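Long-range contacts in tartrate dehydrogenase/decarboxylase (Pseudomonas putida, PDB 3FLK), which oxidises tartrate with NAD+ to oxaloglycolate, converts meso-tartrate to D-glycerate and oxidatively decarboxylates D-malate to pyruvate, using magnesium or manganese: residues S5-D14 with A38-C49; G15-G24 with I290-M301. The protein carries 1 engineered substitution. All blocks are in the same frame, centred on the assembly; numbering follows the deposited sequence.

Interaction 1 (S5-D14 with A38-C49); sequences SFRIAAIPGD and ALEFDTFEWASC
Ile8 and Phe41 sit side by side on neighbouring parallel strands, with Ile8 CG1 over one face of the phenyl ring in a CH-pi contact, 4.2 Å from the Phe41 ring centroid. The branched isoleucine reaches the ring with more than one carbon: its CB is 3.6 Å from Phe41 CD1, and CG2 lies near Phe41 CD1 and CE1. Such broad apolar groups suit this sheet face, which Phe6, Leu39 and Ala10 share and which helices 17-35 and 299-313 cover. Beneath them runs a parallel ladder in which Ile8 N donates to Glu40 O at 2.6 Å and Ile8 O accepts from Asp42 N at 2.9 Å.

Arg7, Glu40 and Asp42 occupy the other face. Arg7, bent at chi3 (74°), brings NH2 to Asp42 OD2 at 3.5 Å, a long, weak salt bridge with guanidinium and carboxylate planes 78° apart; Tyr70 OH is hydrogen-bonded to OD2, and the Tyr70 ring serves Arg7 as a cation-pi partner. Small Ala9 lets the Phe44 ring lie close, CB to CE2 3.7 Å.

Beyond Thr43, where strand 39-43 ends, a water accepts from Gly13 N and lies near Phe44 O and Trp46 O, bridging the diverging chains. Asp14 OD1 then accepts Cys49 N on its syn lone pair at 2.8 Å, while OD2 is held by Gly79 N. Both oxygens thus engage backbone NH groups. With OD1 at the first turn of helix 49-55, whose N-cap is Ser48, the helix dipole would probably stabilise the carboxylate's negative charge.

Interaction 2 (G15-G24 with I290-M301); sequences GIGLEVLPEG and IFGKNIANPIAM. With NAI (1,4-dihydronicotinamide adenine dinucleotide), chain F.
The adenine end of the NADH pocket is built where the start of helix 17-35 meets the loop leading into helix 299-313. Asn297 reads the base through its backbone: its N donates to N1A of the cofactor at 2.9 Å, and its O accepts from N6A at 3.0 Å. Ile16 CD1 approaches the adenine N7A, and Ile290 CG1 lies 3.6 Å from the ribose O2B, so apolar branches fit around the nucleoside.

Behind this surface, Glu19 ties the two segments together. Its chain is extended beyond CG (chi2 177°), carrying the carboxylate into the type II beta turn Ile290-Lys293, where OE2 accepts Gly292 N at 2.8 Å from the syn side, 32° out of the carboxylate plane. OE1 accepts a hydrogen bond from a water that also donates to Ile290 O and accepts from Ile295 N, so this buried acid is gripped on both oxygens. Gly292 holds the turn's third position, where phi is positive (106°) and a CB would jam against the preceding carbonyl O. Phe291 lays its ring over Gly15, whose CA stands 3.9 Å from the ring centroid; glycine suits this position because its backbone has a positive phi.

Ala296 CB packs against both Ile16 CB and Val20 CG1. Farther along the helix, Val20 CG2 meets CB of selenomethionine Met301 at 3.8 Å, and the Met301 chain, bent at chi2 and chi3, lays SE beside Leu21. Asn297 OD1 meanwhile caps Ile299 N at the start of helix 299-313. Recognition of the adenine edge by a paired backbone NH and carbonyl belongs to the NAD site of the isocitrate and isopropylmalate dehydrogenase family.

In the fold
Interactions 1 and 2 are consecutive along the chain at their first segments: strand 6-13 runs through Asp14 and Gly15 into helix 17-35, which crosses over to strand 39-43 as a beta-alpha-beta unit. Their centres lie 15 Å apart, and they touch directly where Pro12 CD packs on Leu21 CD2 at 3.7 Å. Strand 39-43 forms one edge of the mixed sheet in this chain, while 290-301 is brought in from much later in the sequence. Interaction 2 lines the cofactor pocket, whereas the side chain of Asp14 stays about 7 Å from NADH. Neither reaches the oxalate: the side chains of Asp14 and Ile16 are each about 13 Å from it.

Interaction 1 (S5-D14 with A38-C49)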
loop_
_atom_site.group_PDB
_atom_site.type_symbol
_atom_site.label_atom_id
_atom_site.label_comp_id
_atom_site.label_asym_id
_atom_site.label_seq_id
_atom_site.Cartn_x
_atom_site.Cartn_y
_atom_site.Cartn_z
ATOM N N SER A 5 -14.712 33.504 -20.878
ATOM C CA SER A 5 -14.776 32.079 -21.319
ATOM C C SER A 5 -13.528 31.310 -20.904
ATOM O O SER A 5 -12.420 31.852 -20.924
ATOM C CB SER A 5 -14.956 31.999 -22.838
ATOM O OG SER A 5 -15.107 30.657 -23.269
ATOM N N PHE A 6 -13.711 30.047 -20.528
ATOM C CA PHE A 6 -12.585 29.176 -20.206
ATOM C C PHE A 6 -12.284 28.215 -21.351
ATOM O O PHE A 6 -13.188 27.573 -21.895
ATOM C CB PHE A 6 -12.828 28.410 -18.901
ATOM C CG PHE A 6 -12.777 29.272 -17.669
ATOM C CD1 PHE A 6 -11.582 29.859 -17.258
ATOM C CD2 PHE A 6 -13.919 29.489 -16.912
ATOM C CE1 PHE A 6 -11.532 30.657 -16.120
ATOM C CE2 PHE A 6 -13.879 30.284 -15.767
ATOM C CZ PHE A 6 -12.682 30.868 -15.372
ATOM N N ARG A 7 -11.009 28.137 -21.720
ATOM C CA ARG A 7 -10.547 27.227 -22.760
ATOM C C ARG A 7 -10.040 25.938 -22.124
ATOM O O ARG A 7 -9.165 25.967 -21.253
ATOM C CB ARG A 7 -9.429 27.866 -23.586
ATOM C CG ARG A 7 -9.827 29.106 -24.371
ATOM C CD ARG A 7 -8.664 29.574 -25.236
ATOM N NE ARG A 7 -8.461 28.712 -26.402
ATOM C CZ ARG A 7 -7.289 28.517 -27.004
ATOM N NH1 ARG A 7 -6.187 29.105 -26.550
ATOM N NH2 ARG A 7 -7.213 27.718 -28.060
ATOM N N ILE A 8 -10.593 24.813 -22.566
ATOM C CA ILE A 8 -10.258 23.511 -22.000
ATOM C C ILE A 8 -9.520 22.647 -23.015
ATOM O O ILE A 8 -10.010 22.416 -24.123
ATOM C CB ILE A 8 -11.525 22.730 -21.539
ATOM C CG1 ILE A 8 -12.514 23.610 -20.745
ATOM C CG2 ILE A 8 -11.139 21.426 -20.823
ATOM C CD1 ILE A 8 -11.951 24.378 -19.552
ATOM N N ALA A 9 -8.343 22.165 -22.625
ATOM C CA ALA A 9 -7.613 21.195 -23.427
ATOM C C ALA A 9 -8.045 19.784 -23.031
ATOM O O ALA A 9 -7.717 19.307 -21.941
ATOM C CB ALA A 9 -6.114 21.377 -23.251
ATOM N N ALA A 10 -8.803 19.138 -23.913
ATOM C CA ALA A 10 -9.288 17.778 -23.689
ATOM C C ALA A 10 -8.339 16.774 -24.332
ATOM O O ALA A 10 -8.097 16.817 -25.543
ATOM C CB ALA A 10 -10.704 17.617 -24.232
ATOM N N ILE A 11 -7.787 15.885 -23.510
ATOM C CA ILE A 11 -6.800 14.910 -23.965
ATOM C C ILE A 11 -7.214 13.520 -23.475
ATOM O O ILE A 11 -6.919 13.151 -22.337
ATOM C CB ILE A 11 -5.361 15.258 -23.469
ATOM C CG1 ILE A 11 -5.011 16.721 -23.775
ATOM C CG2 ILE A 11 -4.327 14.302 -24.085
ATOM C CD1 ILE A 11 -3.668 17.187 -23.212
ATOM N N PRO A 12 -7.920 12.753 -24.331
ATOM C CA PRO A 12 -8.415 11.431 -23.929
ATOM C C PRO A 12 -7.309 10.413 -23.619
ATOM O O PRO A 12 -7.441 9.637 -22.670
ATOM C CB PRO A 12 -9.257 10.979 -25.132
ATOM C CG PRO A 12 -8.786 11.793 -26.277
ATOM C CD PRO A 12 -8.303 13.097 -25.713
ATOM N N GLY A 13 -6.239 10.421 -24.408
ATOM C CA GLY A 13 -5.135 9.483 -24.223
ATOM C C GLY A 13 -5.426 8.102 -24.781
ATOM O O GLY A 13 -5.841 7.969 -25.935
ATOM N N ASP A 14 -5.216 7.081 -23.950
ATOM C CA ASP A 14 -5.326 5.677 -24.351
ATOM C C ASP A 14 -6.531 4.975 -23.736
ATOM O O ASP A 14 -7.095 5.442 -22.740
ATOM C CB ASP A 14 -4.066 4.901 -23.937
ATOM C CG ASP A 14 -2.811 5.389 -24.637
ATOM O OD1 ASP A 14 -2.849 5.606 -25.865
ATOM O OD2 ASP A 14 -1.774 5.535 -23.956
ATOM N N ALA A 38 -19.414 29.729 -19.885
ATOM C CA ALA A 38 -18.786 29.754 -21.197
ATOM C C ALA A 38 -17.553 28.858 -21.190
ATOM O O ALA A 38 -16.520 29.205 -20.609
ATOM C CB ALA A 38 -18.435 31.178 -21.602
ATOM N N LEU A 39 -17.686 27.692 -21.817
ATOM C CA LEU A 39 -16.598 26.724 -21.910
ATOM C C LEU A 39 -16.307 26.382 -23.365
ATOM O O LEU A 39 -17.227 26.217 -24.169
ATOM C CB LEU A 39 -16.936 25.446 -21.132
ATOM C CG LEU A 39 -17.290 25.520 -19.641
ATOM C CD1 LEU A 39 -17.708 24.145 -19.141
ATOM C CD2 LEU A 39 -16.143 26.073 -18.795
ATOM N N GLU A 40 -15.025 26.282 -23.698
ATOM C CA GLU A 40 -14.606 25.903 -25.042
ATOM C C GLU A 40 -13.618 24.744 -24.968
ATOM O O GLU A 40 -12.574 24.850 -24.322
ATOM C CB GLU A 40 -13.990 27.097 -25.779
ATOM C CG GLU A 40 -13.786 26.870 -27.275
ATOM C CD GLU A 40 -13.331 28.120 -28.020
ATOM O OE1 GLU A 40 -12.749 29.032 -27.386
ATOM O OE2 GLU A 40 -13.550 28.184 -29.252
ATOM N N PHE A 41 -13.962 23.641 -25.629
ATOM C CA PHE A 41 -13.142 22.435 -25.613
ATOM C C PHE A 41 -12.377 22.247 -26.917
ATOM O O PHE A 41 -12.950 22.349 -28.005
ATOM C CB PHE A 41 -14.008 21.197 -25.342
ATOM C CG PHE A 41 -14.666 21.195 -23.988
ATOM C CD1 PHE A 41 -14.042 20.597 -22.901
ATOM C CD2 PHE A 41 -15.916 21.785 -23.803
ATOM C CE1 PHE A 41 -14.647 20.592 -21.643
ATOM C CE2 PHE A 41 -16.528 21.784 -22.552
ATOM C CZ PHE A 41 -15.892 21.186 -21.470
ATOM N N ASP A 42 -11.080 21.984 -26.794
ATOM C CA ASP A 42 -10.255 21.559 -27.918
ATOM C C ASP A 42 -9.650 20.199 -27.597
ATOM O O ASP A 42 -9.094 19.997 -26.513
ATOM C CB ASP A 42 -9.150 22.578 -28.212
ATOM C CG ASP A 42 -9.664 23.817 -28.932
ATOM O OD1 ASP A 42 -10.554 23.691 -29.802
ATOM O OD2 ASP A 42 -9.161 24.922 -28.636
ATOM N N THR A 43 -9.766 19.269 -28.542
ATOM C CA THR A 43 -9.307 17.899 -28.340
ATOM C C THR A 43 -7.950 17.662 -29.002
ATOM O O THR A 43 -7.733 18.042 -30.154
ATOM C CB THR A 43 -10.348 16.875 -28.848
ATOM O OG1 THR A 43 -11.625 17.167 -28.270
ATOM C CG2 THR A 43 -9.948 15.451 -28.469
ATOM N N PHE A 44 -7.044 17.041 -28.252
ATOM C CA PHE A 44 -5.709 16.705 -28.741
ATOM C C PHE A 44 -5.530 15.195 -28.807
ATOM O O PHE A 44 -5.916 14.475 -27.882
ATOM C CB PHE A 44 -4.635 17.334 -27.849
ATOM C CG PHE A 44 -4.651 18.837 -27.847
ATOM C CD1 PHE A 44 -3.951 19.553 -28.813
ATOM C CD2 PHE A 44 -5.369 19.539 -26.886
ATOM C CE1 PHE A 44 -3.960 20.943 -28.817
ATOM C CE2 PHE A 44 -5.388 20.930 -26.884
ATOM C CZ PHE A 44 -4.681 21.632 -27.852
ATOM N N GLU A 45 -4.942 14.729 -29.908
ATOM C CA GLU A 45 -4.783 13.300 -30.175
ATOM C C GLU A 45 -3.479 12.737 -29.613
ATOM O O GLU A 45 -3.303 11.519 -29.542
ATOM C CB GLU A 45 -4.863 13.018 -31.682
ATOM C CG GLU A 45 -6.123 13.551 -32.368
ATOM C CD GLU A 45 -7.400 12.901 -31.860
ATOM O OE1 GLU A 45 -7.545 11.669 -32.006
ATOM O OE2 GLU A 45 -8.264 13.629 -31.323
ATOM N N TRP A 46 -2.567 13.623 -29.219
ATOM C CA TRP A 46 -1.296 13.186 -28.644
ATOM C C TRP A 46 -1.401 12.837 -27.157
ATOM O O TRP A 46 -2.507 12.764 -26.612
ATOM C CB TRP A 46 -0.147 14.158 -28.949
ATOM C CG TRP A 46 -0.493 15.619 -28.978
ATOM C CD1 TRP A 46 -0.887 16.346 -30.063
ATOM C CD2 TRP A 46 -0.418 16.540 -27.884
ATOM N NE1 TRP A 46 -1.083 17.659 -29.710
ATOM C CE2 TRP A 46 -0.800 17.807 -28.378
ATOM C CE3 TRP A 46 -0.072 16.417 -26.531
ATOM C CZ2 TRP A 46 -0.846 18.944 -27.567
ATOM C CZ3 TRP A 46 -0.121 17.547 -25.724
ATOM C CH2 TRP A 46 -0.507 18.796 -26.248
ATOM N N ALA A 47 -0.252 12.626 -26.512
ATOM C CA ALA A 47 -0.194 12.027 -25.173
ATOM C C ALA A 47 -0.935 10.684 -25.181
ATOM O O ALA A 47 -1.747 10.381 -24.299
ATOM C CB ALA A 47 -0.749 12.980 -24.106
ATOM N N SER A 48 -0.645 9.901 -26.218
ATOM C CA SER A 48 -1.242 8.590 -26.434
ATOM C C SER A 48 -0.209 7.680 -27.083
ATOM O O SER A 48 0.751 8.153 -27.705
ATOM C CB SER A 48 -2.479 8.703 -27.328
ATOM O OG SER A 48 -2.124 9.029 -28.664
ATOM N N CYS A 49 -0.406 6.374 -26.934
ATOM C CA CYS A 49 0.521 5.392 -27.484
ATOM C C CYS A 49 0.419 5.264 -29.005
ATOM O O CYS A 49 1.385 4.870 -29.657
ATOM C CB CYS A 49 0.353 4.045 -26.781
ATOM S SG CYS A 49 0.908 4.090 -25.050
HETATM O O HOH W 1 -5.129 12.155 -26.703
HETATM O O HOH W 2 -5.962 9.875 -27.978
#

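Interaction 2 (G15-G24 with I290-M301)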
loop_
_atom_site.group_PDB
_atom_site.type_symbol
_atom_site.label_atom_id
_atom_site.label_comp_id
_atom_site.label_asym_id
_atom_site.label_seq_id
_atom_site.Cartn_x
_atom_site.Cartn_y
_atom_site.Cartn_z
ATOM N N GLY A 15 -6.907 3.843 -24.332
ATOM C CA GLY A 15 -7.874 2.916 -23.742
ATOM C C GLY A 15 -9.183 3.565 -23.344
ATOM O O GLY A 15 -9.745 4.347 -24.110
ATOM N N ILE A 16 -9.656 3.255 -22.137
ATOM C CA ILE A 16 -10.960 3.745 -21.669
ATOM C C ILE A 16 -11.010 5.265 -21.486
ATOM O O ILE A 16 -12.087 5.833 -21.307
ATOM C CB ILE A 16 -11.463 3.020 -20.385
ATOM C CG1 ILE A 16 -10.612 3.387 -19.160
ATOM C CG2 ILE A 16 -11.536 1.509 -20.610
ATOM C CD1 ILE A 16 -11.316 3.139 -17.836
ATOM N N GLY A 17 -9.847 5.918 -21.540
ATOM C CA GLY A 17 -9.790 7.379 -21.591
ATOM C C GLY A 17 -10.580 7.903 -22.778
ATOM O O GLY A 17 -11.210 8.957 -22.695
ATOM N N LEU A 18 -10.558 7.146 -23.874
ATOM C CA LEU A 18 -11.319 7.474 -25.082
ATOM C C LEU A 18 -12.822 7.241 -24.900
ATOM O O LEU A 18 -13.636 7.868 -25.575
ATOM C CB LEU A 18 -10.798 6.669 -26.280
ATOM C CG LEU A 18 -9.366 6.949 -26.758
ATOM C CD1 LEU A 18 -8.783 5.746 -27.486
ATOM C CD2 LEU A 18 -9.314 8.190 -27.640
ATOM N N GLU A 19 -13.182 6.346 -23.985
ATOM C CA GLU A 19 -14.585 6.042 -23.709
ATOM C C GLU A 19 -15.207 7.000 -22.692
ATOM O O GLU A 19 -16.342 7.449 -22.869
ATOM C CB GLU A 19 -14.747 4.591 -23.237
ATOM C CG GLU A 19 -14.393 3.542 -24.290
ATOM C CD GLU A 19 -14.486 2.111 -23.770
ATOM O OE1 GLU A 19 -14.532 1.913 -22.536
ATOM O OE2 GLU A 19 -14.514 1.178 -24.601
ATOM N N VAL A 20 -14.470 7.320 -21.630
ATOM C CA VAL A 20 -15.039 8.117 -20.538
ATOM C C VAL A 20 -15.018 9.634 -20.782
ATOM O O VAL A 20 -15.917 10.341 -20.324
ATOM C CB VAL A 20 -14.437 7.759 -19.142
ATOM C CG1 VAL A 20 -14.673 6.281 -18.817
ATOM C CG2 VAL A 20 -12.946 8.106 -19.058
ATOM N N LEU A 21 -14.008 10.124 -21.501
ATOM C CA LEU A 21 -13.872 11.568 -21.738
ATOM C C LEU A 21 -15.100 12.223 -22.391
ATOM O O LEU A 21 -15.566 13.252 -21.899
ATOM C CB LEU A 21 -12.596 11.916 -22.524
ATOM C CG LEU A 21 -12.398 13.422 -22.759
ATOM C CD1 LEU A 21 -11.859 14.096 -21.512
ATOM C CD2 LEU A 21 -11.490 13.698 -23.940
ATOM N N PRO A 22 -15.622 11.644 -23.496
ATOM C CA PRO A 22 -16.819 12.231 -24.111
ATOM C C PRO A 22 -18.018 12.307 -23.162
ATOM O O PRO A 22 -18.852 13.200 -23.304
ATOM C CB PRO A 22 -17.117 11.281 -25.277
ATOM C CG PRO A 22 -15.803 10.654 -25.591
ATOM C CD PRO A 22 -15.155 10.469 -24.256
ATOM N N GLU A 23 -18.093 11.393 -22.196
ATOM C CA GLU A 23 -19.152 11.437 -21.187
ATOM C C GLU A 23 -18.941 12.581 -20.195
ATOM O O GLU A 23 -19.900 13.228 -19.772
ATOM C CB GLU A 23 -19.295 10.092 -20.458
ATOM C CG GLU A 23 -19.622 8.899 -21.373
ATOM C CD GLU A 23 -20.739 9.188 -22.372
ATOM O OE1 GLU A 23 -20.592 8.802 -23.552
ATOM O OE2 GLU A 23 -21.755 9.806 -21.989
ATOM N N GLY A 24 -17.683 12.823 -19.829
ATOM C CA GLY A 24 -17.325 13.975 -19.002
ATOM C C GLY A 24 -17.692 15.288 -19.677
ATOM O O GLY A 24 -18.313 16.156 -19.062
ATOM N N ILE A 290 -10.671 -3.943 -20.367
ATOM C CA ILE A 290 -12.103 -3.648 -20.589
ATOM C C ILE A 290 -12.362 -2.637 -21.717
ATOM O O ILE A 290 -13.519 -2.359 -22.050
ATOM C CB ILE A 290 -12.859 -3.192 -19.295
ATOM C CG1 ILE A 290 -12.246 -1.912 -18.708
ATOM C CG2 ILE A 290 -12.921 -4.329 -18.266
ATOM C CD1 ILE A 290 -13.196 -1.116 -17.820
ATOM N N PHE A 291 -11.295 -2.087 -22.296
ATOM C CA PHE A 291 -11.439 -1.162 -23.419
ATOM C C PHE A 291 -12.119 -1.857 -24.593
ATOM O O PHE A 291 -11.757 -2.977 -24.957
ATOM C CB PHE A 291 -10.087 -0.582 -23.855
ATOM C CG PHE A 291 -10.160 0.254 -25.107
ATOM C CD1 PHE A 291 -10.906 1.428 -25.136
ATOM C CD2 PHE A 291 -9.487 -0.136 -26.259
ATOM C CE1 PHE A 291 -10.976 2.204 -26.292
ATOM C CE2 PHE A 291 -9.551 0.632 -27.420
ATOM C CZ PHE A 291 -10.297 1.804 -27.436
ATOM N N GLY A 292 -13.116 -1.195 -25.167
ATOM C CA GLY A 292 -13.825 -1.740 -26.323
ATOM C C GLY A 292 -15.216 -2.275 -26.035
ATOM O O GLY A 292 -16.024 -2.410 -26.953
ATOM N N LYS A 293 -15.508 -2.597 -24.777
ATOM C CA LYS A 293 -16.854 -3.078 -24.444
ATOM C C LYS A 293 -17.767 -2.036 -23.810
ATOM O O LYS A 293 -18.869 -2.364 -23.371
ATOM C CB LYS A 293 -16.844 -4.374 -23.619
ATOM C CG LYS A 293 -15.823 -4.479 -22.518
ATOM C CD LYS A 293 -14.756 -5.487 -22.898
ATOM C CE LYS A 293 -14.505 -6.462 -21.765
ATOM N NZ LYS A 293 -13.762 -7.666 -22.243
ATOM N N ASN A 294 -17.308 -0.787 -23.781
ATOM C CA ASN A 294 -18.074 0.332 -23.225
ATOM C C ASN A 294 -18.831 -0.015 -21.937
ATOM O O ASN A 294 -20.048 0.178 -21.839
ATOM C CB ASN A 294 -19.017 0.919 -24.282
ATOM C CG ASN A 294 -18.272 1.591 -25.423
ATOM O OD1 ASN A 294 -17.680 2.661 -25.254
ATOM N ND2 ASN A 294 -18.306 0.969 -26.595
ATOM N N ILE A 295 -18.095 -0.547 -20.966
ATOM C CA ILE A 295 -18.631 -0.808 -19.627
ATOM C C ILE A 295 -17.850 -0.028 -18.569
ATOM O O ILE A 295 -18.158 -0.106 -17.380
ATOM C CB ILE A 295 -18.638 -2.314 -19.269
ATOM C CG1 ILE A 295 -17.233 -2.916 -19.420
ATOM C CG2 ILE A 295 -19.698 -3.063 -20.094
ATOM C CD1 ILE A 295 -17.041 -4.230 -18.696
ATOM N N ALA A 296 -16.840 0.717 -19.016
ATOM C CA ALA A 296 -16.063 1.590 -18.139
ATOM C C ALA A 296 -16.961 2.595 -17.420
ATOM O O ALA A 296 -17.813 3.232 -18.039
ATOM C CB ALA A 296 -14.976 2.313 -18.931
ATOM N N ASN A 297 -16.776 2.706 -16.109
ATOM C CA ASN A 297 -17.476 3.686 -15.283
ATOM C C ASN A 297 -16.986 5.096 -15.622
ATOM O O ASN A 297 -15.792 5.382 -15.490
ATOM C CB ASN A 297 -17.232 3.373 -13.796
ATOM C CG ASN A 297 -18.216 4.068 -12.869
ATOM O OD1 ASN A 297 -18.811 5.084 -13.217
ATOM N ND2 ASN A 297 -18.391 3.510 -11.675
ATOM N N PRO A 298 -17.897 5.975 -16.093
ATOM C CA PRO A 298 -17.511 7.344 -16.425
ATOM C C PRO A 298 -17.598 8.337 -15.260
ATOM O O PRO A 298 -17.268 9.513 -15.443
ATOM C CB PRO A 298 -18.531 7.729 -17.497
ATOM C CG PRO A 298 -19.771 6.979 -17.099
ATOM C CD PRO A 298 -19.326 5.727 -16.379
ATOM N N ILE A 299 -18.036 7.884 -14.085
ATOM C CA ILE A 299 -18.257 8.802 -12.959
ATOM C C ILE A 299 -16.969 9.507 -12.508
ATOM O O ILE A 299 -16.990 10.704 -12.211
ATOM C CB ILE A 299 -18.998 8.128 -11.765
ATOM C CG1 ILE A 299 -20.439 7.774 -12.168
ATOM C CG2 ILE A 299 -19.004 9.050 -10.537
ATOM C CD1 ILE A 299 -21.208 6.951 -11.143
ATOM N N ALA A 300 -15.858 8.774 -12.483
ATOM C CA ALA A 300 -14.557 9.348 -12.122
ATOM C C ALA A 300 -14.196 10.525 -13.025
ATOM O O ALA A 300 -13.788 11.583 -12.543
ATOM C CB ALA A 300 -13.468 8.283 -12.161
HETATM N N MSE A 301 -14.364 10.328 -14.332
HETATM C CA MSE A 301 -14.140 11.369 -15.331
HETATM C C MSE A 301 -15.061 12.572 -15.105
HETATM O O MSE A 301 -14.610 13.716 -15.139
HETATM C CB MSE A 301 -14.354 10.800 -16.737
HETATM C CG MSE A 301 -13.937 11.719 -17.877
HETATM SE SE MSE A 301 -12.002 11.736 -18.142
HETATM C CE MSE A 301 -11.564 13.386 -17.222
HETATM P PA NAI F . -6.207 0.627 -14.340
HETATM O O1A NAI F . -6.731 1.667 -13.424
HETATM O O2A NAI F . -6.242 1.057 -15.749
HETATM O O5B NAI F . -7.081 -0.704 -14.177
HETATM C C5B NAI F . -7.093 -1.469 -12.993
HETATM C C4B NAI F . -8.369 -2.301 -12.919
HETATM O O4B NAI F . -9.471 -1.462 -12.628
HETATM C C3B NAI F . -8.673 -3.006 -14.234
HETATM O O3B NAI F . -9.148 -4.299 -13.946
HETATM C C2B NAI F . -9.762 -2.156 -14.859
HETATM O O2B NAI F . -10.658 -2.918 -15.635
HETATM C C1B NAI F . -10.441 -1.512 -13.662
HETATM N N9A NAI F . -10.923 -0.158 -13.985
HETATM C C8A NAI F . -10.167 0.978 -14.125
HETATM N N7A NAI F . -10.996 2.003 -14.420
HETATM C C5A NAI F . -12.261 1.545 -14.470
HETATM C C6A NAI F . -13.478 2.168 -14.730
HETATM N N6A NAI F . -13.527 3.474 -14.981
HETATM N N1A NAI F . -14.636 1.418 -14.712
HETATM C C2A NAI F . -14.594 0.066 -14.442
HETATM N N3A NAI F . -13.379 -0.539 -14.180
HETATM C C4A NAI F . -12.233 0.185 -14.200
HETATM O O3 NAI F . -4.711 0.272 -13.831
HETATM P PN NAI F . -3.711 -0.868 -14.383
HETATM O O1N NAI F . -4.464 -2.007 -14.952
HETATM O O2N NAI F . -2.768 -1.148 -13.276
HETATM O O5D NAI F . -2.903 -0.119 -15.546
HETATM C C5D NAI F . -3.359 -0.089 -16.883
HETATM C C4D NAI F . -2.604 0.983 -17.668
HETATM O O4D NAI F . -2.993 2.270 -17.226
HETATM C C3D NAI F . -1.092 0.913 -17.497
HETATM O O3D NAI F . -0.514 1.203 -18.746
HETATM C C2D NAI F . -0.773 2.022 -16.511
HETATM O O2D NAI F . 0.519 2.552 -16.696
HETATM C C1D NAI F . -1.859 3.034 -16.841
HETATM N N1N NAI F . -2.231 3.957 -15.750
HETATM C C2N NAI F . -2.290 5.289 -16.052
HETATM C C3N NAI F . -2.657 6.219 -15.086
HETATM C C7N NAI F . -2.973 7.624 -15.512
HETATM O O7N NAI F . -2.983 7.951 -16.884
HETATM N N7N NAI F . -3.238 8.542 -14.583
HETATM C C4N NAI F . -2.969 5.775 -13.801
HETATM C C5N NAI F . -2.913 4.414 -13.499
HETATM C C6N NAI F . -2.542 3.505 -14.490
HETATM O O HOH W 3 -15.256 -0.367 -21.376
#